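Local coordinates for protein amidase, hydantoinase/carbamoylase family (Paraburkholderia phymatum, PDB 6C0D) that probably hydrolyses N-carbamoyl-L-amino acids as a zinc-binding, homodimeric member of the peptidase M20 family, at residues L262-A265 and D266-W269; R15-P18 and I19-L22; R230-A233 and G234-P237; D314-N317 and G318-V322. All coordinates share one frame; numbering follows the deposited sequence.

Interaction 1 (L262-A265 and D266-W269); sequences LADA and DTVW. With EDO (1,2-ethanediol), chain F.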
loop_
_atom_site.group_PDB
_atom_site.type_symbol
_atom_site.label_atom_id
_atom_site.label_comp_id
_atom_site.label_asym_id
_atom_site.label_seq_id
_atom_site.Cartn_x
_atom_site.Cartn_y
_atom_site.Cartn_z
ATOM N N LEU A 262 -7.947 16.383 21.431
ATOM C CA LEU A 262 -9.196 15.898 22.021
ATOM C C LEU A 262 -9.003 14.707 22.950
ATOM O O LEU A 262 -9.860 14.462 23.813
ATOM C CB LEU A 262 -10.181 15.497 20.917
ATOM C CG LEU A 262 -10.667 16.612 19.988
ATOM C CD1 LEU A 262 -11.376 16.016 18.779
ATOM C CD2 LEU A 262 -11.595 17.558 20.759
ATOM N N ALA A 263 -7.904 13.975 22.789
ATOM C CA ALA A 263 -7.700 12.678 23.411
ATOM C C ALA A 263 -7.415 12.797 24.908
ATOM O O ALA A 263 -6.910 13.811 25.392
ATOM C CB ALA A 263 -6.513 11.964 22.750
ATOM N N ASP A 264 -7.726 11.722 25.644
ATOM C CA ASP A 264 -7.061 11.476 26.918
ATOM C C ASP A 264 -6.148 10.264 26.726
ATOM O O ASP A 264 -5.959 9.792 25.602
ATOM C CB ASP A 264 -8.071 11.325 28.075
ATOM C CG ASP A 264 -8.897 10.055 28.014
ATOM O OD1 ASP A 264 -8.637 9.143 27.195
ATOM O OD2 ASP A 264 -9.841 9.957 28.826
ATOM N N ALA A 265 -5.594 9.736 27.821
ATOM C CA ALA A 265 -4.594 8.677 27.674
ATOM C C ALA A 265 -5.175 7.392 27.101
ATOM O O ALA A 265 -4.412 6.555 26.593
ATOM C CB ALA A 265 -3.922 8.382 29.022
ATOM N N ASP A 266 -6.500 7.218 27.154
ATOM C CA ASP A 266 -7.122 5.988 26.682
ATOM C C ASP A 266 -7.600 6.063 25.234
ATOM O O ASP A 266 -7.835 5.015 24.626
ATOM C CB ASP A 266 -8.320 5.604 27.572
ATOM C CG ASP A 266 -7.907 5.186 28.986
ATOM O OD1 ASP A 266 -6.714 4.899 29.214
ATOM O OD2 ASP A 266 -8.795 5.129 29.866
ATOM N N THR A 267 -7.769 7.257 24.677
ATOM C CA THR A 267 -8.223 7.381 23.290
ATOM C C THR A 267 -7.249 6.667 22.355
ATOM O O THR A 267 -6.037 6.752 22.549
ATOM C CB THR A 267 -8.307 8.862 22.920
ATOM O OG1 THR A 267 -9.034 9.564 23.945
ATOM C CG2 THR A 267 -9.000 9.073 21.556
ATOM N N VAL A 268 -7.769 5.960 21.332
ATOM C CA VAL A 268 -6.895 5.344 20.328
ATOM C C VAL A 268 -7.323 5.731 18.921
ATOM O O VAL A 268 -8.510 5.931 18.636
ATOM C CB VAL A 268 -6.818 3.801 20.441
ATOM C CG1 VAL A 268 -6.107 3.394 21.755
ATOM C CG2 VAL A 268 -8.199 3.126 20.298
ATOM N N TRP A 269 -6.333 5.819 18.026
ATOM C CA TRP A 269 -6.627 5.961 16.608
ATOM C C TRP A 269 -5.466 5.377 15.817
ATOM O O TRP A 269 -4.318 5.370 16.281
ATOM C CB TRP A 269 -6.899 7.418 16.199
ATOM C CG TRP A 269 -5.724 8.383 16.297
ATOM C CD1 TRP A 269 -4.877 8.792 15.271
ATOM C CD2 TRP A 269 -5.312 9.091 17.459
ATOM N NE1 TRP A 269 -3.969 9.701 15.752
ATOM C CE2 TRP A 269 -4.217 9.910 17.089
ATOM C CE3 TRP A 269 -5.754 9.107 18.797
ATOM C CZ2 TRP A 269 -3.560 10.735 18.004
ATOM C CZ3 TRP A 269 -5.094 9.939 19.706
ATOM C CH2 TRP A 269 -4.012 10.728 19.309
HETATM C C1 EDO F . -8.334 0.904 25.127
HETATM O O1 EDO F . -8.998 1.493 23.979
HETATM C C2 EDO F . -6.861 1.308 25.215
HETATM O O2 EDO F . -6.718 2.588 25.843
HETATM O O HOH W 1 -4.408 8.793 23.515
HETATM O O HOH W 2 -9.889 7.823 30.655
HETATM O O HOH W 3 -4.530 5.228 24.279
#

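Interaction 2 (R15-P18 and I19-L22); sequences RIDP and IRLL. With EDO (1,2-ethanediol), chain K.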
loop_
_atom_site.group_PDB
_atom_site.type_symbol
_atom_site.label_atom_id
_atom_site.label_comp_id
_atom_site.label_asym_id
_atom_site.label_seq_id
_atom_site.Cartn_x
_atom_site.Cartn_y
_atom_site.Cartn_z
ATOM N N ARG A 15 -15.891 -21.808 47.161
ATOM C CA ARG A 15 -14.487 -22.133 46.897
ATOM C C ARG A 15 -14.413 -22.880 45.569
ATOM O O ARG A 15 -14.943 -23.991 45.452
ATOM C CB ARG A 15 -13.912 -22.974 48.039
ATOM N N ILE A 16 -13.772 -22.279 44.559
ATOM C CA ILE A 16 -13.631 -22.986 43.293
ATOM C C ILE A 16 -12.648 -24.136 43.464
ATOM O O ILE A 16 -11.883 -24.212 44.428
ATOM C CB ILE A 16 -13.180 -22.064 42.146
ATOM C CG1 ILE A 16 -11.712 -21.643 42.355
ATOM C CG2 ILE A 16 -14.100 -20.862 42.042
ATOM C CD1 ILE A 16 -11.076 -20.994 41.103
ATOM N N ASP A 17 -12.675 -25.042 42.502
ATOM C CA ASP A 17 -11.711 -26.136 42.449
ATOM C C ASP A 17 -10.738 -25.781 41.333
ATOM O O ASP A 17 -11.091 -25.889 40.149
ATOM C CB ASP A 17 -12.418 -27.469 42.169
ATOM C CG ASP A 17 -11.455 -28.644 42.044
ATOM O OD1 ASP A 17 -10.248 -28.428 41.842
ATOM O OD2 ASP A 17 -11.921 -29.799 42.135
ATOM N N PRO A 18 -9.524 -25.322 41.651
ATOM C CA PRO A 18 -8.636 -24.832 40.585
ATOM C C PRO A 18 -8.175 -25.930 39.647
ATOM O O PRO A 18 -7.918 -25.656 38.464
ATOM C CB PRO A 18 -7.462 -24.207 41.360
ATOM C CG PRO A 18 -7.448 -24.941 42.684
ATOM C CD PRO A 18 -8.916 -25.202 42.991
ATOM N N ILE A 19 -8.073 -27.167 40.132
ATOM C CA ILE A 19 -7.659 -28.262 39.263
ATOM C C ILE A 19 -8.754 -28.557 38.248
ATOM O O ILE A 19 -8.497 -28.702 37.045
ATOM C CB ILE A 19 -7.307 -29.503 40.102
ATOM C CG1 ILE A 19 -6.119 -29.207 41.025
ATOM C CG2 ILE A 19 -6.971 -30.698 39.198
ATOM C CD1 ILE A 19 -5.797 -30.361 41.974
ATOM N N ARG A 20 -9.997 -28.635 38.725
ATOM C CA ARG A 20 -11.141 -28.848 37.845
ATOM C C ARG A 20 -11.244 -27.739 36.800
ATOM O O ARG A 20 -11.534 -28.001 35.625
ATOM C CB ARG A 20 -12.419 -28.921 38.696
ATOM C CG ARG A 20 -13.706 -29.234 37.944
ATOM C CD ARG A 20 -14.852 -29.481 38.937
ATOM N NE ARG A 20 -15.133 -28.288 39.745
ATOM C CZ ARG A 20 -15.942 -28.275 40.804
ATOM N NH1 ARG A 20 -16.558 -29.388 41.189
ATOM N NH2 ARG A 20 -16.146 -27.145 41.476
ATOM N N LEU A 21 -11.032 -26.490 37.222
ATOM C CA LEU A 21 -11.063 -25.354 36.297
ATOM C C LEU A 21 -10.039 -25.514 35.177
ATOM O O LEU A 21 -10.379 -25.426 33.990
ATOM C CB LEU A 21 -10.789 -24.065 37.063
ATOM C CG LEU A 21 -10.578 -22.826 36.202
ATOM C CD1 LEU A 21 -11.928 -22.378 35.631
ATOM C CD2 LEU A 21 -9.922 -21.729 37.037
ATOM N N LEU A 22 -8.772 -25.730 35.540
ATOM C CA LEU A 22 -7.719 -25.862 34.534
ATOM C C LEU A 22 -7.928 -27.096 33.659
ATOM O O LEU A 22 -7.652 -27.062 32.453
ATOM C CB LEU A 22 -6.345 -25.903 35.215
ATOM C CG LEU A 22 -6.010 -24.523 35.790
ATOM C CD1 LEU A 22 -4.870 -24.594 36.813
ATOM C CD2 LEU A 22 -5.670 -23.577 34.659
HETATM C C1 EDO K . -11.704 -32.509 38.329
HETATM O O1 EDO K . -13.102 -32.797 38.203
HETATM C C2 EDO K . -11.203 -32.932 39.707
HETATM O O2 EDO K . -10.642 -31.808 40.401
#

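Interaction 3 (R230-A233 and G234-P237); sequences RNHA and GTTP. With EDO (1,2-ethanediol), chain B.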
loop_
_atom_site.group_PDB
_atom_site.type_symbol
_atom_site.label_atom_id
_atom_site.label_comp_id
_atom_site.label_asym_id
_atom_site.label_seq_id
_atom_site.Cartn_x
_atom_site.Cartn_y
_atom_site.Cartn_z
ATOM N N ARG A 230 -1.672 12.000 -11.804
ATOM C CA ARG A 230 -0.509 11.191 -12.149
ATOM C C ARG A 230 0.467 12.026 -12.965
ATOM O O ARG A 230 0.052 12.842 -13.790
ATOM C CB ARG A 230 -0.941 9.977 -12.974
ATOM C CG ARG A 230 -0.805 8.647 -12.312
ATOM C CD ARG A 230 -1.246 7.531 -13.254
ATOM N NE ARG A 230 -2.103 6.571 -12.563
ATOM C CZ ARG A 230 -2.372 5.356 -13.018
ATOM N NH1 ARG A 230 -3.151 4.540 -12.319
ATOM N NH2 ARG A 230 -1.846 4.953 -14.169
ATOM N N ASN A 231 1.767 11.798 -12.767
ATOM C CA ASN A 231 2.784 12.504 -13.545
ATOM C C ASN A 231 4.060 11.674 -13.560
ATOM O O ASN A 231 4.289 10.823 -12.699
ATOM C CB ASN A 231 3.111 13.893 -12.976
ATOM C CG ASN A 231 2.202 14.998 -13.485
ATOM O OD1 ASN A 231 1.518 15.656 -12.693
ATOM N ND2 ASN A 231 2.242 15.262 -14.799
ATOM N N HIS A 232 4.892 11.938 -14.559
ATOM C CA HIS A 232 6.202 11.306 -14.637
ATOM C C HIS A 232 7.082 11.860 -13.519
ATOM O O HIS A 232 7.246 13.079 -13.404
ATOM C CB HIS A 232 6.792 11.587 -16.018
ATOM C CG HIS A 232 8.069 10.856 -16.306
ATOM N ND1 HIS A 232 9.210 11.024 -15.551
ATOM C CD2 HIS A 232 8.398 9.986 -17.294
ATOM C CE1 HIS A 232 10.178 10.266 -16.041
ATOM N NE2 HIS A 232 9.712 9.623 -17.098
ATOM N N ALA A 233 7.633 10.973 -12.682
ATOM C CA ALA A 233 8.356 11.417 -11.493
ATOM C C ALA A 233 9.703 12.062 -11.803
ATOM O O ALA A 233 10.305 12.652 -10.895
ATOM C CB ALA A 233 8.583 10.243 -10.539
ATOM N N GLY A 234 10.205 11.927 -13.024
ATOM C CA GLY A 234 11.478 12.526 -13.395
ATOM C C GLY A 234 11.301 13.861 -14.102
ATOM O O GLY A 234 12.033 14.817 -13.851
ATOM N N THR A 235 10.311 13.953 -14.982
ATOM C CA THR A 235 10.204 15.129 -15.825
ATOM C C THR A 235 9.310 16.214 -15.240
ATOM O O THR A 235 9.372 17.356 -15.707
ATOM C CB THR A 235 9.675 14.730 -17.206
ATOM O OG1 THR A 235 8.391 14.137 -17.049
ATOM C CG2 THR A 235 10.573 13.686 -17.836
ATOM N N THR A 236 8.486 15.894 -14.230
ATOM C CA THR A 236 7.518 16.848 -13.691
ATOM C C THR A 236 8.130 17.678 -12.566
ATOM O O THR A 236 8.437 17.119 -11.501
ATOM C CB THR A 236 6.283 16.120 -13.177
ATOM O OG1 THR A 236 5.752 15.315 -14.231
ATOM C CG2 THR A 236 5.210 17.152 -12.737
ATOM N N PRO A 237 8.303 18.995 -12.735
ATOM C CA PRO A 237 8.906 19.800 -11.665
ATOM C C PRO A 237 8.058 19.735 -10.401
ATOM O O PRO A 237 6.836 19.603 -10.464
ATOM C CB PRO A 237 8.926 21.221 -12.247
ATOM C CG PRO A 237 8.851 21.028 -13.751
ATOM C CD PRO A 237 8.018 19.795 -13.947
HETATM C C1 EDO B . 13.462 17.611 -14.501
HETATM O O1 EDO B . 14.026 16.660 -13.560
HETATM C C2 EDO B . 12.329 18.433 -13.884
HETATM O O2 EDO B . 12.848 19.542 -13.141
HETATM O O HOH W 4 3.785 13.680 -16.517
#

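Interaction 4 (D314-N317 and G318-V322); sequences DEWN and GQHLV. With EDO (1,2-ethanediol), chain H.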
loop_
_atom_site.group_PDB
_atom_site.type_symbol
_atom_site.label_atom_id
_atom_site.label_comp_id
_atom_site.label_asym_id
_atom_site.label_seq_id
_atom_site.Cartn_x
_atom_site.Cartn_y
_atom_site.Cartn_z
ATOM N N ASP A 314 -12.904 19.456 5.174
ATOM C CA ASP A 314 -13.403 20.712 4.615
ATOM C C ASP A 314 -12.308 21.772 4.573
ATOM O O ASP A 314 -12.197 22.520 3.594
ATOM C CB ASP A 314 -14.597 21.229 5.421
ATOM C CG ASP A 314 -15.838 20.371 5.258
ATOM O OD1 ASP A 314 -15.892 19.569 4.307
ATOM O OD2 ASP A 314 -16.769 20.503 6.083
ATOM N N GLU A 315 -11.489 21.859 5.626
ATOM C CA GLU A 315 -10.376 22.810 5.610
ATOM C C GLU A 315 -9.371 22.462 4.523
ATOM O O GLU A 315 -8.914 23.338 3.775
ATOM C CB GLU A 315 -9.675 22.839 6.964
ATOM C CG GLU A 315 -10.516 23.395 8.093
ATOM C CD GLU A 315 -9.946 23.023 9.453
ATOM O OE1 GLU A 315 -8.755 22.629 9.508
ATOM O OE2 GLU A 315 -10.686 23.110 10.459
ATOM N N TRP A 316 -8.999 21.184 4.432
ATOM C CA TRP A 316 -8.088 20.747 3.380
ATOM C C TRP A 316 -8.613 21.160 2.008
ATOM O O TRP A 316 -7.886 21.745 1.195
ATOM C CB TRP A 316 -7.882 19.222 3.455
ATOM C CG TRP A 316 -6.913 18.757 2.421
ATOM C CD1 TRP A 316 -7.176 18.465 1.101
ATOM C CD2 TRP A 316 -5.504 18.593 2.596
ATOM N NE1 TRP A 316 -5.998 18.114 0.449
ATOM C CE2 TRP A 316 -4.965 18.192 1.347
ATOM C CE3 TRP A 316 -4.643 18.732 3.692
ATOM C CZ2 TRP A 316 -3.609 17.938 1.170
ATOM C CZ3 TRP A 316 -3.289 18.488 3.508
ATOM C CH2 TRP A 316 -2.788 18.096 2.257
ATOM N N ASN A 317 -9.893 20.891 1.747
ATOM C CA ASN A 317 -10.467 21.167 0.434
ATOM C C ASN A 317 -10.638 22.649 0.147
ATOM O O ASN A 317 -10.930 23.016 -1.002
ATOM C CB ASN A 317 -11.813 20.443 0.321
ATOM C CG ASN A 317 -11.615 18.959 0.085
ATOM O OD1 ASN A 317 -10.585 18.567 -0.450
ATOM N ND2 ASN A 317 -12.563 18.138 0.500
ATOM N N GLY A 318 -10.484 23.504 1.147
ATOM C CA GLY A 318 -10.498 24.932 0.911
ATOM C C GLY A 318 -9.127 25.498 0.630
ATOM O O GLY A 318 -8.972 26.719 0.546
ATOM N N GLN A 319 -8.114 24.644 0.477
ATOM C CA GLN A 319 -6.754 25.155 0.379
ATOM C C GLN A 319 -5.904 24.449 -0.671
ATOM O O GLN A 319 -5.111 25.098 -1.359
ATOM C CB GLN A 319 -6.077 25.045 1.746
ATOM C CG GLN A 319 -4.618 25.480 1.725
ATOM C CD GLN A 319 -4.025 25.545 3.120
ATOM O OE1 GLN A 319 -4.748 25.698 4.103
ATOM N NE2 GLN A 319 -2.707 25.425 3.209
ATOM N N HIS A 320 -6.023 23.128 -0.785
ATOM C CA HIS A 320 -5.026 22.338 -1.499
ATOM C C HIS A 320 -5.521 21.890 -2.870
ATOM O O HIS A 320 -6.724 21.759 -3.114
ATOM C CB HIS A 320 -4.632 21.114 -0.669
ATOM C CG HIS A 320 -3.882 21.458 0.578
ATOM N ND1 HIS A 320 -2.545 21.789 0.564
ATOM C CD2 HIS A 320 -4.285 21.566 1.867
ATOM C CE1 HIS A 320 -2.150 22.065 1.793
ATOM N NE2 HIS A 320 -3.185 21.940 2.602
ATOM N N LEU A 321 -4.561 21.626 -3.763
ATOM C CA LEU A 321 -4.904 21.198 -5.118
ATOM C C LEU A 321 -5.363 19.750 -5.157
ATOM O O LEU A 321 -6.207 19.399 -5.988
ATOM C CB LEU A 321 -3.709 21.382 -6.053
ATOM C CG LEU A 321 -3.315 22.821 -6.391
ATOM C CD1 LEU A 321 -2.115 22.826 -7.338
ATOM C CD2 LEU A 321 -4.507 23.520 -7.013
ATOM N N VAL A 322 -4.838 18.902 -4.274
ATOM C CA VAL A 322 -5.306 17.522 -4.177
ATOM C C VAL A 322 -6.595 17.509 -3.362
ATOM O O VAL A 322 -6.620 17.974 -2.219
ATOM C CB VAL A 322 -4.237 16.618 -3.533
ATOM C CG1 VAL A 322 -4.767 15.207 -3.356
ATOM C CG2 VAL A 322 -2.945 16.588 -4.388
HETATM C C1 EDO H . -1.186 21.630 -2.316
HETATM O O1 EDO H . -1.394 22.911 -2.912
HETATM C C2 EDO H . -1.568 20.553 -3.316
HETATM O O2 EDO H . -2.253 19.482 -2.652
#

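Interaction 1 (L262-A265 and D266-W269)
The indole of W269 meets A263 obliquely: A263 CB stands 3.9 Å from W269 CZ3 at the far rim of the six-membered ring. Beyond the segments the same indole pairs edge-to-face with F259 and gives its NE1 hydrogen to D256. The second flat group, the carboxylate of D264, is approached from above its plane. D266 N donates to D264 OD1 over 2.9 Å from a position 47° out of that plane. This bond, to the side chain of the residue two before it, forms an Asx turn, laid over a type I beta turn from D264 to T267. The beta turn is closed by T267 N to D264 O at 3.2 Å, and OD1 also takes a weak bond from T267 N. The torsion responsible is chi1 of D264 (70°), which sets CG between the backbone N and the carbonyl carbon and so turns the carboxylate back onto its own turn. In return, T267 OG1 accepts from D264 N at 3.0 Å while also bonding D296, and the T267 and A263 CB atoms touch at 3.6 Å. One water spans D264 O and T267 O; another joins D264 OD2 to D266 OD2. The two carboxylates approach to 4.8 Å (D264 OD1 to D266 OD2), but D266 has a salt bridge to R202 and D264 a long, weak ion pair with R301. This chemistry is consistent with both aspartates being charged, their repulsion eased by the bridging water and the arginines.

Interaction 2 (R15-P18 and I19-L22)
D17, P18 and R20 carry this contact, which caps the N-terminus of helix 18-30. D17 is the N-cap: its OD1 accepts from R20 N at 3.1 Å in a nearly straight bond (174°) and weakly from I19 N at 3.0 Å. The R20 donor stands far above the carboxylate plane, and CG anti to the D17 backbone N (chi1 178°) carries the acceptor across to these amides. The backbone joins in, with L21 N to D17 O at 3.0 Å and L22 N to P18 O at 3.0 Å. P18 fills the first helical turn, where its lack of an N-H costs no bond. R20 folds back on the cap: its chain bends at chi3 (62°), and D17 CB lies over one guanidinium face, 3.7 Å from NE. No guanidinium N-H of R20 points at D17 OD2, which instead receives a bond from the O2 hydroxyl of an ethanediol; the R20 guanidinium forms salt bridges with E110 and E117. Across the cap, I16 CD1 and L21 CD2 meet at 4.3 Å as a hydrophobic staple. That pair faces two neighbours, I16 touching helix 399-419 and both residues touching helix 102-117.

Interaction 3 (R230-A233 and G234-P237)
H232 and T236 close a right-handed alpha turn directly after strand 231-232: T236 N donates to H232 O, four residues back, at 3.2 Å, and A233, G234 and T235 between them all have helical backbone angles. The same carbonyl is gripped a second time by T236 OG1, which donates to it at 2.8 Å, so this one carbonyl oxygen holds both the backbone and the side chain of T236.

The tight part lies around the H232 ring. G234 N meets it at the edge, only 10° out of the ring plane, and donates to ND1 at 2.9 Å. Above one face sits the methyl CG2 of T235, 3.9 Å from the ring centroid and 15° off its normal, a CH-pi contact; the bond and this methyl together restrict the rotation of the imidazole. T235 OG1 is pressed against H232 CB at 3.2 Å, since chi1 of T235 (60°) places the hydroxyl between backbone N and carbonyl carbon and the methyl beside the N. Another close pair is T236 OG1 with N231 CB at 3.3 Å.

The looser side is bridged by small molecules and faces the second subunit. An ethanediol donates to G234 O and also bonds D266 O of the second subunit. H232 further packs on R295 of that subunit, and the nearest atoms of its side chain and a bound 4-(2-hydroxyethyl)-1-piperazine ethanesulfonic acid are about 3 Å apart, consistent with a small-molecule pocket at this point. On the strand side, one water accepts from N231 ND2 and from H232 N, both at 2.8 Å, and donates only weakly to T236 OG1.

Interaction 4 (D314-N317 and G318-V322)
The last turn of helix 299-317 and the loop that leads to strand 323-328 are pinned together by a face-to-face aromatic stack, W316 on H320. The centroids of the W316 six-membered ring and the imidazole are 3.7 Å apart and the planes 22° from parallel. CD2 of H320 comes within 3.3 Å of CD2 of W316, over the middle of the indole, while H320 CB makes a CH-pi contact above the five-membered ring. With CG anti to its backbone N (chi1 -178°), W316 sends the indole out from the side of the last turn, where H320 of the returning loop lies over one face. The indole edge is used too: NE1 donates to V322 O at 2.7 Å, the oxygen lying close to the ring plane, so ring rotation is fixed by a bond as well as by the stack. The backbone reinforces this, because W316 O accepts both Q319 N at 3.0 Å and H320 N at 3.1 Å, and G318 N bonds E315 O. On the other face of the imidazole lies the CG of Q319. An ethanediol accepts from V322 N at 3.1 Å. W316 and V322 also touch helix 244-262, W316 at A247 and A250, so the tryptophan half of the stack packs between the two helices. The arrangement is the helix-to-strand connection of the second beta-alpha-beta unit in the beta-alpha-beta-beta-alpha-beta lid domain of the M20 family.

Along the chain the order is interaction 2, interaction 3, interaction 1, interaction 4. Interaction 2 stands apart, at the start of helix 18-30 in the zinc-binding part of the fold, its centre about 69 Å from that of interaction 3. The other three belong to the lid: interactions 3 and 1 precede and follow helix 244-262, with centres about 40 Å apart, and interaction 4 ends helix 299-317, about 26 Å from interaction 1 and 22 Å from interaction 3. In the homodimer, ethanediol molecules bond G234 O of one subunit and D266 O of the other, so interactions 1 and 3, distant within a chain, become neighbours across the subunit interface.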